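Local coordinates for thiamine-binding periplasmic protein (Escherichia coli, PDB 2QRY) that captures thiamine, thiamine phosphate and thiamine diphosphate with high affinity in the periplasm, as the solute-binding component of the ThiBPQ ABC importer, at residues A79-G84 with K264-M269; V156-P161 with V194-G199; E146-D151 with W186-K191; L89-S94 with T309-A314. All coordinates share one frame; numbering follows the deposited sequence.

The four contacts map a two-lobed solute-binding protein. Contacts 1 and 2 both reach the mixed sheet, with centres 28 Å apart on opposite sides of the chain's centre; by nearest atoms, Gly199 of contact 2 is about 4 Å and the Leu83 side chain of contact 1 about 9 Å from the bound thiamin phosphate. Contact 3 touches contact 2, their centres 15 Å apart: helices 144-149 and 182-190 each precede one of the paired strands, and the segments alternate along the chain. Contact 4 joins helix 90-96 to the C-terminal helix 310-328, whose Trp324 also meets Tyr158 of contact 2 and Trp186 of contact 3.

Contact 1: residues A79-G84 with K264-M269; sequences ADVVLG and KFLQFM
Val81 and Leu83 on strand 81-86 point their side chains at Phe265 of helix 259-269, a helix laid over one face of the sheet in the α/β architecture of bacterial solute-binding proteins. The axes of strand 81-84 and helix 264-269 support this reading: they approach to 10.7 Å, the spacing of a helical layer on a sheet, and their N-to-C directions differ by only 25°. No hydrogen bond crosses, and the touching side chains are all apolar and buried.

At one end Val81 CG1 does the touching. It stands 4.1 Å from Leu266 CD2, the two side chains slipping past each other in opposite directions, and 4.4 Å from Phe265 CD1. Further along the strand Leu83 places its CD1 at the edge of the Phe265 ring, near the ring plane and 4.1 Å from CE1, with the two side chains crossing at about a right angle. The ring reaches the sheet because Phe265 CG lies anti to the backbone N (chi1 176°), swinging the aromatic group off the helix toward the strand. Phe47 makes an edge-to-face pair with the same ring.

The layer extends beyond these segments. Val27 of strand 24-29 touches both Val81 and Leu83, while Ala250 of strand 243-252 meets Leu266 and Met269, so the helix spans neighbouring strands. Met269 is a selenomethionine whose chain bends at its last torsion (chi3 73°) and passes Leu83 in the reverse sense, bringing its SE to 3.9 Å from Leu83 CD1.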
loop_
_atom_site.group_PDB
_atom_site.type_symbol
_atom_site.label_atom_id
_atom_site.label_comp_id
_atom_site.label_asym_id
_atom_site.label_seq_id
_atom_site.Cartn_x
_atom_site.Cartn_y
_atom_site.Cartn_z
ATOM N N ALA A 79 -4.441 11.213 17.040
ATOM C CA ALA A 79 -4.628 11.358 15.603
ATOM C C ALA A 79 -5.988 11.939 15.224
ATOM O O ALA A 79 -7.007 11.640 15.845
ATOM C CB ALA A 79 -4.439 10.017 14.916
ATOM N N ASP A 80 -5.979 12.770 14.190
ATOM C CA ASP A 80 -7.186 13.391 13.654
ATOM C C ASP A 80 -7.535 12.622 12.382
ATOM O O ASP A 80 -8.702 12.443 12.039
ATOM C CB ASP A 80 -6.922 14.860 13.310
ATOM C CG ASP A 80 -6.597 15.702 14.533
ATOM O OD1 ASP A 80 -7.446 15.765 15.450
ATOM O OD2 ASP A 80 -5.504 16.305 14.576
ATOM N N VAL A 81 -6.500 12.162 11.690
ATOM C CA VAL A 81 -6.671 11.405 10.456
ATOM C C VAL A 81 -5.645 10.275 10.363
ATOM O O VAL A 81 -4.495 10.434 10.773
ATOM C CB VAL A 81 -6.478 12.304 9.201
ATOM C CG1 VAL A 81 -6.667 11.482 7.939
ATOM C CG2 VAL A 81 -7.452 13.458 9.221
ATOM N N VAL A 82 -6.069 9.130 9.838
ATOM C CA VAL A 82 -5.164 8.007 9.636
ATOM C C VAL A 82 -5.024 7.847 8.129
ATOM O O VAL A 82 -5.979 7.458 7.460
ATOM C CB VAL A 82 -5.721 6.690 10.214
ATOM C CG1 VAL A 82 -4.824 5.532 9.797
ATOM C CG2 VAL A 82 -5.805 6.778 11.734
ATOM N N LEU A 83 -3.845 8.162 7.600
ATOM C CA LEU A 83 -3.591 8.052 6.164
ATOM C C LEU A 83 -2.691 6.846 5.859
ATOM O O LEU A 83 -1.581 6.750 6.369
ATOM C CB LEU A 83 -2.935 9.335 5.656
ATOM C CG LEU A 83 -2.633 9.464 4.158
ATOM C CD1 LEU A 83 -2.717 10.938 3.744
ATOM C CD2 LEU A 83 -1.263 8.871 3.841
ATOM N N GLY A 84 -3.169 5.923 5.037
ATOM C CA GLY A 84 -2.344 4.776 4.727
ATOM C C GLY A 84 -2.976 3.416 4.948
ATOM O O GLY A 84 -2.279 2.414 4.917
ATOM N N LYS A 264 -11.358 19.038 5.857
ATOM C CA LYS A 264 -10.834 19.895 4.808
ATOM C C LYS A 264 -9.586 19.220 4.254
ATOM O O LYS A 264 -9.224 19.406 3.093
ATOM C CB LYS A 264 -10.501 21.293 5.347
ATOM C CG LYS A 264 -11.725 22.062 5.826
ATOM C CD LYS A 264 -11.591 23.561 5.614
ATOM C CE LYS A 264 -10.524 24.185 6.500
ATOM N NZ LYS A 264 -10.466 25.669 6.299
ATOM N N PHE A 265 -8.933 18.421 5.092
ATOM C CA PHE A 265 -7.742 17.709 4.655
ATOM C C PHE A 265 -8.129 16.544 3.753
ATOM O O PHE A 265 -7.444 16.257 2.775
ATOM C CB PHE A 265 -6.945 17.193 5.852
ATOM C CG PHE A 265 -5.760 16.360 5.461
ATOM C CD1 PHE A 265 -5.875 14.979 5.339
ATOM C CD2 PHE A 265 -4.546 16.962 5.158
ATOM C CE1 PHE A 265 -4.800 14.215 4.919
ATOM C CE2 PHE A 265 -3.464 16.208 4.735
ATOM C CZ PHE A 265 -3.591 14.831 4.614
ATOM N N LEU A 266 -9.231 15.879 4.083
ATOM C CA LEU A 266 -9.702 14.749 3.291
ATOM C C LEU A 266 -10.190 15.186 1.907
ATOM O O LEU A 266 -9.973 14.485 0.921
ATOM C CB LEU A 266 -10.818 14.008 4.037
ATOM C CG LEU A 266 -10.382 13.285 5.323
ATOM C CD1 LEU A 266 -11.589 12.668 6.014
ATOM C CD2 LEU A 266 -9.350 12.210 4.991
ATOM N N GLN A 267 -10.842 16.345 1.835
ATOM C CA GLN A 267 -11.342 16.854 0.559
ATOM C C GLN A 267 -10.163 17.308 -0.288
ATOM O O GLN A 267 -10.092 17.024 -1.481
ATOM C CB GLN A 267 -12.291 18.035 0.785
ATOM C CG GLN A 267 -12.944 18.583 -0.487
ATOM C CD GLN A 267 -13.946 17.618 -1.104
ATOM O OE1 GLN A 267 -14.912 17.204 -0.457
ATOM N NE2 GLN A 267 -13.721 17.260 -2.366
ATOM N N PHE A 268 -9.242 18.018 0.350
ATOM C CA PHE A 268 -8.050 18.530 -0.310
ATOM C C PHE A 268 -7.170 17.387 -0.803
ATOM O O PHE A 268 -6.372 17.543 -1.728
ATOM C CB PHE A 268 -7.285 19.423 0.673
ATOM C CG PHE A 268 -5.830 19.577 0.356
ATOM C CD1 PHE A 268 -4.892 18.706 0.906
ATOM C CD2 PHE A 268 -5.393 20.583 -0.497
ATOM C CE1 PHE A 268 -3.536 18.838 0.610
ATOM C CE2 PHE A 268 -4.039 20.724 -0.802
ATOM C CZ PHE A 268 -3.110 19.851 -0.248
HETATM N N MSE A 269 -7.336 16.230 -0.181
HETATM C CA MSE A 269 -6.561 15.055 -0.532
HETATM C C MSE A 269 -6.898 14.554 -1.936
HETATM O O MSE A 269 -6.002 14.231 -2.714
HETATM C CB MSE A 269 -6.811 13.964 0.505
HETATM C CG MSE A 269 -5.892 12.777 0.402
HETATM SE SE MSE A 269 -6.127 11.629 1.929
HETATM C CE MSE A 269 -7.843 10.857 1.473
#

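Contact 2: residues V156-P161 with V194-G199; sequences VIYQDP and VTVTKG
The Tyr158 ring carries Val196 over one of its faces: Val196 CG2 sits 4.0 Å from the ring centroid and 24° off the normal, offset toward the rim, which meets the geometry of a CH-pi contact. At the far edge the Tyr158 OH is hydrogen-bonded to Trp324 NE1 of the C-terminal helix, so the ring is held at its polar end as well as on that face. Its CG lies between the backbone N and the carbonyl carbon (chi1 64°), which swings the ring back to Val196 on the adjacent strand.

Strands 156-159 and 193-197 are parallel neighbours, 12° apart in direction, joined through helices 165-178 and 182-190 in a β-α-β crossover elaborated by a second helix. Three backbone bonds record the pairing: Val194 N to Val156 O at 2.8 Å, Thr197 N to Tyr158 O at 3.2 Å, and Asp160 N to Thr197 O at 2.8 Å. On the other side of the sheet from Tyr158, Ile157 CG1 packs 3.8 Å from Val194 CB, and Gln159 folds its aliphatic part against Gly199 while NE2 bonds to Leu216 O of strand 214-218.

The strand ends lead to the binding site. Gly199, N-cap of helix 200-208, is about 4 Å from the bound thiamin phosphate by nearest atoms. Asp160 OD2 forms a salt bridge with Arg162 NH2 and also accepts from a water at 2.8 Å, which in turn accepts from Lys198 NZ. Thr197 OG1 donates to Gly199 O at 2.6 Å, tilted out of the carbonyl plane.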
loop_
_atom_site.group_PDB
_atom_site.type_symbol
_atom_site.label_atom_id
_atom_site.label_comp_id
_atom_site.label_asym_id
_atom_site.label_seq_id
_atom_site.Cartn_x
_atom_site.Cartn_y
_atom_site.Cartn_z
ATOM N N VAL A 156 13.875 -14.486 -2.390
ATOM C CA VAL A 156 12.737 -13.597 -2.245
ATOM C C VAL A 156 12.643 -12.953 -0.868
ATOM O O VAL A 156 13.005 -13.555 0.135
ATOM C CB VAL A 156 11.422 -14.360 -2.520
ATOM C CG1 VAL A 156 10.228 -13.525 -2.116
ATOM C CG2 VAL A 156 11.329 -14.707 -3.992
ATOM N N ILE A 157 12.165 -11.714 -0.844
ATOM C CA ILE A 157 11.953 -10.979 0.398
ATOM C C ILE A 157 10.569 -10.325 0.314
ATOM O O ILE A 157 10.192 -9.794 -0.729
ATOM C CB ILE A 157 13.033 -9.882 0.613
ATOM C CG1 ILE A 157 14.355 -10.536 1.029
ATOM C CG2 ILE A 157 12.592 -8.907 1.701
ATOM C CD1 ILE A 157 15.510 -9.568 1.202
ATOM N N TYR A 158 9.799 -10.383 1.393
ATOM C CA TYR A 158 8.483 -9.750 1.392
ATOM C C TYR A 158 8.135 -9.256 2.790
ATOM O O TYR A 158 8.924 -9.424 3.719
ATOM C CB TYR A 158 7.415 -10.713 0.849
ATOM C CG TYR A 158 7.189 -11.950 1.687
ATOM C CD1 TYR A 158 6.251 -11.957 2.716
ATOM C CD2 TYR A 158 7.925 -13.113 1.459
ATOM C CE1 TYR A 158 6.049 -13.092 3.499
ATOM C CE2 TYR A 158 7.729 -14.251 2.240
ATOM C CZ TYR A 158 6.793 -14.232 3.254
ATOM O OH TYR A 158 6.608 -15.348 4.033
ATOM N N GLN A 159 6.966 -8.638 2.941
ATOM C CA GLN A 159 6.561 -8.087 4.235
ATOM C C GLN A 159 5.567 -8.913 5.037
ATOM O O GLN A 159 4.817 -9.727 4.497
ATOM C CB GLN A 159 5.986 -6.678 4.059
ATOM C CG GLN A 159 6.830 -5.742 3.206
ATOM C CD GLN A 159 6.751 -6.088 1.736
ATOM O OE1 GLN A 159 5.689 -6.428 1.230
ATOM N NE2 GLN A 159 7.872 -5.994 1.041
ATOM N N ASP A 160 5.567 -8.662 6.341
ATOM C CA ASP A 160 4.692 -9.333 7.289
ATOM C C ASP A 160 3.257 -8.854 7.083
ATOM O O ASP A 160 2.971 -7.665 7.197
ATOM C CB ASP A 160 5.143 -9.002 8.712
ATOM C CG ASP A 160 4.438 -9.838 9.754
ATOM O OD1 ASP A 160 3.237 -10.123 9.574
ATOM O OD2 ASP A 160 5.079 -10.197 10.766
ATOM N N PRO A 161 2.335 -9.778 6.772
ATOM C CA PRO A 161 0.928 -9.422 6.551
ATOM C C PRO A 161 0.211 -8.838 7.774
ATOM O O PRO A 161 -0.846 -8.212 7.648
ATOM C CB PRO A 161 0.308 -10.738 6.070
ATOM C CG PRO A 161 1.184 -11.782 6.704
ATOM C CD PRO A 161 2.562 -11.210 6.502
ATOM N N VAL A 194 14.519 -15.152 1.881
ATOM C CA VAL A 194 15.714 -14.700 2.583
ATOM C C VAL A 194 15.301 -14.132 3.942
ATOM O O VAL A 194 15.911 -14.435 4.970
ATOM C CB VAL A 194 16.457 -13.609 1.780
ATOM C CG1 VAL A 194 17.623 -13.069 2.589
ATOM C CG2 VAL A 194 16.951 -14.185 0.462
ATOM N N THR A 195 14.253 -13.314 3.944
ATOM C CA THR A 195 13.764 -12.722 5.183
ATOM C C THR A 195 12.393 -12.076 4.998
ATOM O O THR A 195 11.907 -11.919 3.877
ATOM C CB THR A 195 14.741 -11.646 5.718
ATOM O OG1 THR A 195 14.385 -11.314 7.067
ATOM C CG2 THR A 195 14.677 -10.389 4.862
ATOM N N VAL A 196 11.777 -11.711 6.114
ATOM C CA VAL A 196 10.479 -11.066 6.098
ATOM C C VAL A 196 10.548 -9.873 7.044
ATOM O O VAL A 196 10.844 -10.031 8.228
ATOM C CB VAL A 196 9.379 -12.013 6.581
ATOM C CG1 VAL A 196 8.034 -11.290 6.552
ATOM C CG2 VAL A 196 9.356 -13.265 5.720
ATOM N N THR A 197 10.282 -8.681 6.519
ATOM C CA THR A 197 10.324 -7.466 7.317
ATOM C C THR A 197 8.910 -6.985 7.677
ATOM O O THR A 197 7.924 -7.391 7.056
ATOM C CB THR A 197 11.023 -6.344 6.552
ATOM O OG1 THR A 197 10.182 -5.928 5.472
ATOM C CG2 THR A 197 12.346 -6.831 5.977
ATOM N N LYS A 198 8.824 -6.105 8.671
ATOM C CA LYS A 198 7.549 -5.564 9.117
ATOM C C LYS A 198 7.019 -4.537 8.125
ATOM O O LYS A 198 5.809 -4.399 7.941
ATOM C CB LYS A 198 7.706 -4.898 10.489
ATOM C CG LYS A 198 7.779 -5.859 11.656
ATOM C CD LYS A 198 7.878 -5.096 12.969
ATOM C CE LYS A 198 7.505 -5.977 14.135
ATOM N NZ LYS A 198 8.246 -7.256 14.071
ATOM N N GLY A 199 7.939 -3.811 7.501
ATOM C CA GLY A 199 7.546 -2.797 6.550
ATOM C C GLY A 199 8.242 -2.909 5.211
ATOM O O GLY A 199 9.289 -3.538 5.083
HETATM O O HOH W 1 7.504 -9.358 11.790
#

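Contact 3: residues E146-D151 with W186-K191; sequences ELVESD and WQKLAK
Val148 and Leu189 bring the backbones of two helix ends close together, their CA atoms 5.0 Å apart, and the Val148 carbonyl O comes to 3.5 Å from Lys188 CB. The close backbones let Val148 reach two partners with its two methyls: CG1, anti to the backbone N (chi1 172°), lies 3.8 Å from Lys188 CB, and CG2 meets Leu189 CG at 4.0 Å. Val148 crosses both partners at about a right angle. One residue earlier, Leu147 turns its end inward so that CD2 rests 3.9 Å from Leu189 CD2.

The arrangement is a helix-helix junction in the α/β fold, between the helices that precede two parallel strands: helix 144-149 leads into strand 156-159 and helix 182-190 into strand 193-197. Met174 of helix 165-178 touches both Val148 and Leu189, adding a third helix to the apolar cluster. Leaving helix 144-149, Ser150 is the first residue with non-helical backbone angles, and Lys192 NZ gathers the carbonyl oxygens of Leu147 and Ser150, a lysine bound at the C-terminal end of that helix.

Around the partly exposed side the contact changes character. Lys188 is extended beyond CG and runs past Glu149. Lys188 NZ, at 3.8 Å from Glu149 CG, and Lys188 CD, at 4.0 Å from Glu149 CG, lie against that methylene and not against the carboxylate. The charged ends stay beyond salt-bridge range, with Glu149 OE2 and Lys188 NZ 4.6 Å apart; OE2 is instead hydrogen-bonded to Tyr178 OH.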
loop_
_atom_site.group_PDB
_atom_site.type_symbol
_atom_site.label_atom_id
_atom_site.label_comp_id
_atom_site.label_asym_id
_atom_site.label_seq_id
_atom_site.Cartn_x
_atom_site.Cartn_y
_atom_site.Cartn_z
ATOM N N GLU A 146 4.769 -20.143 -10.682
ATOM C CA GLU A 146 6.129 -20.529 -11.022
ATOM C C GLU A 146 7.102 -20.086 -9.928
ATOM O O GLU A 146 7.952 -20.863 -9.497
ATOM C CB GLU A 146 6.539 -19.924 -12.360
ATOM C CG GLU A 146 8.011 -20.109 -12.668
ATOM C CD GLU A 146 8.382 -19.675 -14.068
ATOM O OE1 GLU A 146 7.831 -18.663 -14.555
ATOM O OE2 GLU A 146 9.241 -20.341 -14.675
ATOM N N LEU A 147 6.969 -18.840 -9.483
ATOM C CA LEU A 147 7.826 -18.311 -8.430
ATOM C C LEU A 147 7.823 -19.231 -7.211
ATOM O O LEU A 147 8.863 -19.455 -6.593
ATOM C CB LEU A 147 7.356 -16.909 -8.024
ATOM C CG LEU A 147 8.012 -16.229 -6.817
ATOM C CD1 LEU A 147 7.618 -14.759 -6.768
ATOM C CD2 LEU A 147 7.567 -16.908 -5.538
ATOM N N VAL A 148 6.652 -19.761 -6.877
ATOM C CA VAL A 148 6.503 -20.647 -5.728
ATOM C C VAL A 148 6.983 -22.077 -5.970
ATOM O O VAL A 148 7.617 -22.689 -5.108
ATOM C CB VAL A 148 5.019 -20.733 -5.279
ATOM C CG1 VAL A 148 4.858 -21.816 -4.215
ATOM C CG2 VAL A 148 4.542 -19.389 -4.745
ATOM N N GLU A 149 6.686 -22.604 -7.152
ATOM C CA GLU A 149 7.024 -23.985 -7.472
ATOM C C GLU A 149 8.292 -24.277 -8.273
ATOM O O GLU A 149 8.798 -25.400 -8.235
ATOM C CB GLU A 149 5.814 -24.620 -8.154
ATOM C CG GLU A 149 4.635 -24.766 -7.208
ATOM C CD GLU A 149 3.312 -24.901 -7.924
ATOM O OE1 GLU A 149 3.265 -25.599 -8.962
ATOM O OE2 GLU A 149 2.317 -24.314 -7.440
ATOM N N SER A 150 8.807 -23.280 -8.982
ATOM C CA SER A 150 10.011 -23.453 -9.793
ATOM C C SER A 150 11.167 -24.079 -9.029
ATOM O O SER A 150 11.254 -23.962 -7.808
ATOM C CB SER A 150 10.458 -22.103 -10.362
ATOM O OG SER A 150 11.639 -22.228 -11.129
ATOM N N ASP A 151 12.057 -24.739 -9.761
ATOM C CA ASP A 151 13.223 -25.379 -9.165
ATOM C C ASP A 151 14.355 -24.366 -9.066
ATOM O O ASP A 151 15.372 -24.622 -8.423
ATOM C CB ASP A 151 13.680 -26.566 -10.014
ATOM C CG ASP A 151 12.541 -27.495 -10.376
ATOM O OD1 ASP A 151 11.648 -27.071 -11.152
ATOM O OD2 ASP A 151 12.538 -28.645 -9.882
ATOM N N TRP A 186 2.858 -21.955 0.577
ATOM C CA TRP A 186 3.664 -21.146 1.477
ATOM C C TRP A 186 4.925 -21.874 1.936
ATOM O O TRP A 186 5.989 -21.261 2.052
ATOM C CB TRP A 186 2.836 -20.694 2.689
ATOM C CG TRP A 186 2.033 -19.430 2.429
ATOM C CD1 TRP A 186 0.670 -19.302 2.421
ATOM C CD2 TRP A 186 2.556 -18.132 2.121
ATOM N NE1 TRP A 186 0.316 -18.005 2.125
ATOM C CE2 TRP A 186 1.455 -17.269 1.935
ATOM C CE3 TRP A 186 3.852 -17.616 1.985
ATOM C CZ2 TRP A 186 1.610 -15.914 1.617
ATOM C CZ3 TRP A 186 4.006 -16.271 1.669
ATOM C CH2 TRP A 186 2.890 -15.435 1.489
ATOM N N GLN A 187 4.821 -23.174 2.199
ATOM C CA GLN A 187 6.004 -23.923 2.617
ATOM C C GLN A 187 7.061 -23.897 1.513
ATOM O O GLN A 187 8.254 -23.784 1.789
ATOM C CB GLN A 187 5.642 -25.366 2.963
ATOM C CG GLN A 187 4.810 -25.475 4.228
ATOM C CD GLN A 187 4.404 -26.898 4.548
ATOM O OE1 GLN A 187 5.249 -27.787 4.669
ATOM N NE2 GLN A 187 3.100 -27.121 4.694
ATOM N N LYS A 188 6.616 -23.980 0.262
ATOM C CA LYS A 188 7.524 -23.951 -0.878
ATOM C C LYS A 188 8.150 -22.571 -1.032
ATOM O O LYS A 188 9.329 -22.460 -1.372
ATOM C CB LYS A 188 6.790 -24.322 -2.172
ATOM C CG LYS A 188 6.293 -25.757 -2.230
ATOM C CD LYS A 188 5.497 -26.003 -3.509
ATOM C CE LYS A 188 4.945 -27.424 -3.567
ATOM N NZ LYS A 188 4.059 -27.604 -4.756
ATOM N N LEU A 189 7.364 -21.521 -0.787
ATOM C CA LEU A 189 7.882 -20.160 -0.905
ATOM C C LEU A 189 8.868 -19.868 0.227
ATOM O O LEU A 189 9.818 -19.113 0.047
ATOM C CB LEU A 189 6.746 -19.130 -0.857
ATOM C CG LEU A 189 6.856 -17.938 -1.822
ATOM C CD1 LEU A 189 5.798 -16.893 -1.482
ATOM C CD2 LEU A 189 8.240 -17.320 -1.746
ATOM N N ALA A 190 8.629 -20.464 1.392
ATOM C CA ALA A 190 9.500 -20.257 2.548
ATOM C C ALA A 190 10.940 -20.677 2.258
ATOM O O ALA A 190 11.880 -20.096 2.800
ATOM C CB ALA A 190 8.960 -21.027 3.760
ATOM N N LYS A 191 11.109 -21.680 1.398
ATOM C CA LYS A 191 12.443 -22.175 1.043
ATOM C C LYS A 191 13.225 -21.180 0.191
ATOM O O LYS A 191 14.448 -21.258 0.096
ATOM C CB LYS A 191 12.340 -23.498 0.279
ATOM C CG LYS A 191 11.737 -24.647 1.063
ATOM C CD LYS A 191 11.489 -25.832 0.136
ATOM C CE LYS A 191 10.713 -26.939 0.830
ATOM N NZ LYS A 191 10.223 -27.938 -0.161
#

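Contact 4: residues L89-S94 with T309-A314; sequences LLDAAS and TPAEVA
Leu90 and Pro310 lie side by side and point the same way, Leu90 CD1 reaching 3.8 Å from Pro310 CG while Leu90 CB comes equally near, 3.8 Å, to Pro310 CB. The proline ring thus runs along the leucine rather than meeting its end. This pairing occurs where two helices start against each other: the axes of helix 90-94 and helix 310-314 approach to 8.2 Å and cross at -79°, close to perpendicular.

Asp91 points toward helix 310-328. Its CG stands anti to the backbone N (chi1 -157°), laying the carboxylate across the helix's first turn. OD2 faces Ala314 CB at 3.5 Å, and Asp91 CB is 3.7 Å from that same methyl; on the other branch OD1 lies 4.2 Å from Ala311 CB. No direct hydrogen bond joins the segments; the contact is van der Waals packing, the carboxylate included. A water donates to Pro310 O at 2.7 Å and accepts a weak bond from Asp91 N, though the placing of Pro310 O is doubtful. A carboxylate beside the amino end of a helix would probably be electrostatically favourable, although it is not the cap here.

Within segment 309-314 a capping box does that. Thr309 N donates to Glu312 OE1 at 2.8 Å in a nearly straight bond (172°), and Glu312 N returns a bond to Thr309 OG1.

Helix 90-96 is the next element after strand 81-86, and Leu90 packs also on Trp115 and Phe120. Arg317, farther along helix 310-328, touches Leu89 and Ala92, while helix 165-178 adds Leu168 against Leu89 and Leu172 against Val313.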
loop_
_atom_site.group_PDB
_atom_site.type_symbol
_atom_site.label_atom_id
_atom_site.label_comp_id
_atom_site.label_asym_id
_atom_site.label_seq_id
_atom_site.Cartn_x
_atom_site.Cartn_y
_atom_site.Cartn_z
ATOM N N LEU A 89 -8.591 -3.354 4.427
ATOM C CA LEU A 89 -8.815 -3.150 5.852
ATOM C C LEU A 89 -10.089 -2.383 6.172
ATOM O O LEU A 89 -10.388 -2.158 7.341
ATOM C CB LEU A 89 -7.632 -2.402 6.460
ATOM C CG LEU A 89 -6.241 -3.032 6.399
ATOM C CD1 LEU A 89 -5.200 -1.986 6.785
ATOM C CD2 LEU A 89 -6.180 -4.239 7.338
ATOM N N LEU A 90 -10.832 -1.978 5.141
ATOM C CA LEU A 90 -12.063 -1.202 5.333
ATOM C C LEU A 90 -13.050 -1.767 6.354
ATOM O O LEU A 90 -13.446 -1.075 7.289
ATOM C CB LEU A 90 -12.792 -1.018 4.004
ATOM C CG LEU A 90 -12.073 -0.268 2.882
ATOM C CD1 LEU A 90 -13.024 -0.132 1.689
ATOM C CD2 LEU A 90 -11.623 1.102 3.365
ATOM N N ASP A 91 -13.451 -3.017 6.169
ATOM C CA ASP A 91 -14.402 -3.650 7.072
ATOM C C ASP A 91 -13.881 -3.602 8.505
ATOM O O ASP A 91 -14.586 -3.184 9.428
ATOM C CB ASP A 91 -14.618 -5.104 6.654
ATOM C CG ASP A 91 -15.932 -5.663 7.150
ATOM O OD1 ASP A 91 -16.981 -5.296 6.577
ATOM O OD2 ASP A 91 -15.918 -6.467 8.111
ATOM N N ALA A 92 -12.636 -4.039 8.674
ATOM C CA ALA A 92 -11.983 -4.069 9.978
ATOM C C ALA A 92 -11.967 -2.685 10.619
ATOM O O ALA A 92 -12.222 -2.549 11.819
ATOM C CB ALA A 92 -10.564 -4.591 9.831
ATOM N N ALA A 93 -11.678 -1.666 9.812
ATOM C CA ALA A 93 -11.629 -0.288 10.299
ATOM C C ALA A 93 -12.998 0.227 10.746
ATOM O O ALA A 93 -13.141 0.721 11.863
ATOM C CB ALA A 93 -11.058 0.634 9.223
ATOM N N SER A 94 -14.004 0.103 9.883
ATOM C CA SER A 94 -15.343 0.582 10.216
ATOM C C SER A 94 -15.956 -0.145 11.421
ATOM O O SER A 94 -16.577 0.484 12.275
ATOM C CB SER A 94 -16.276 0.461 9.003
ATOM O OG SER A 94 -16.810 -0.848 8.881
ATOM N N THR A 309 -13.503 -8.732 -1.208
ATOM C CA THR A 309 -14.327 -7.644 -0.704
ATOM C C THR A 309 -13.817 -7.381 0.705
ATOM O O THR A 309 -13.243 -8.270 1.328
ATOM C CB THR A 309 -15.814 -8.036 -0.626
ATOM O OG1 THR A 309 -16.003 -8.989 0.427
ATOM C CG2 THR A 309 -16.269 -8.647 -1.952
ATOM N N PRO A 310 -14.004 -6.154 1.217
ATOM C CA PRO A 310 -13.531 -5.854 2.571
ATOM C C PRO A 310 -14.082 -6.840 3.589
ATOM O O PRO A 310 -13.418 -7.172 4.565
ATOM C CB PRO A 310 -14.035 -4.434 2.798
ATOM C CG PRO A 310 -13.918 -3.838 1.426
ATOM C CD PRO A 310 -14.509 -4.934 0.562
ATOM N N ALA A 311 -15.297 -7.317 3.347
ATOM C CA ALA A 311 -15.931 -8.264 4.255
ATOM C C ALA A 311 -15.224 -9.615 4.241
ATOM O O ALA A 311 -15.008 -10.225 5.292
ATOM C CB ALA A 311 -17.405 -8.444 3.884
ATOM N N GLU A 312 -14.858 -10.081 3.052
ATOM C CA GLU A 312 -14.198 -11.372 2.931
ATOM C C GLU A 312 -12.845 -11.420 3.626
ATOM O O GLU A 312 -12.496 -12.427 4.237
ATOM C CB GLU A 312 -14.055 -11.747 1.454
ATOM C CG GLU A 312 -15.392 -11.814 0.731
ATOM C CD GLU A 312 -15.259 -12.090 -0.757
ATOM O OE1 GLU A 312 -14.530 -11.350 -1.448
ATOM O OE2 GLU A 312 -15.896 -13.049 -1.238
ATOM N N VAL A 313 -12.085 -10.332 3.549
ATOM C CA VAL A 313 -10.775 -10.299 4.183
ATOM C C VAL A 313 -10.863 -10.230 5.704
ATOM O O VAL A 313 -10.191 -10.981 6.400
ATOM C CB VAL A 313 -9.934 -9.121 3.662
ATOM C CG1 VAL A 313 -9.597 -9.339 2.200
ATOM C CG2 VAL A 313 -10.697 -7.830 3.821
ATOM N N ALA A 314 -11.701 -9.338 6.220
ATOM C CA ALA A 314 -11.856 -9.197 7.662
ATOM C C ALA A 314 -12.345 -10.502 8.293
ATOM O O ALA A 314 -11.924 -10.868 9.391
ATOM C CB ALA A 314 -12.832 -8.069 7.972
HETATM O O HOH W 2 -11.631 -5.462 5.593
#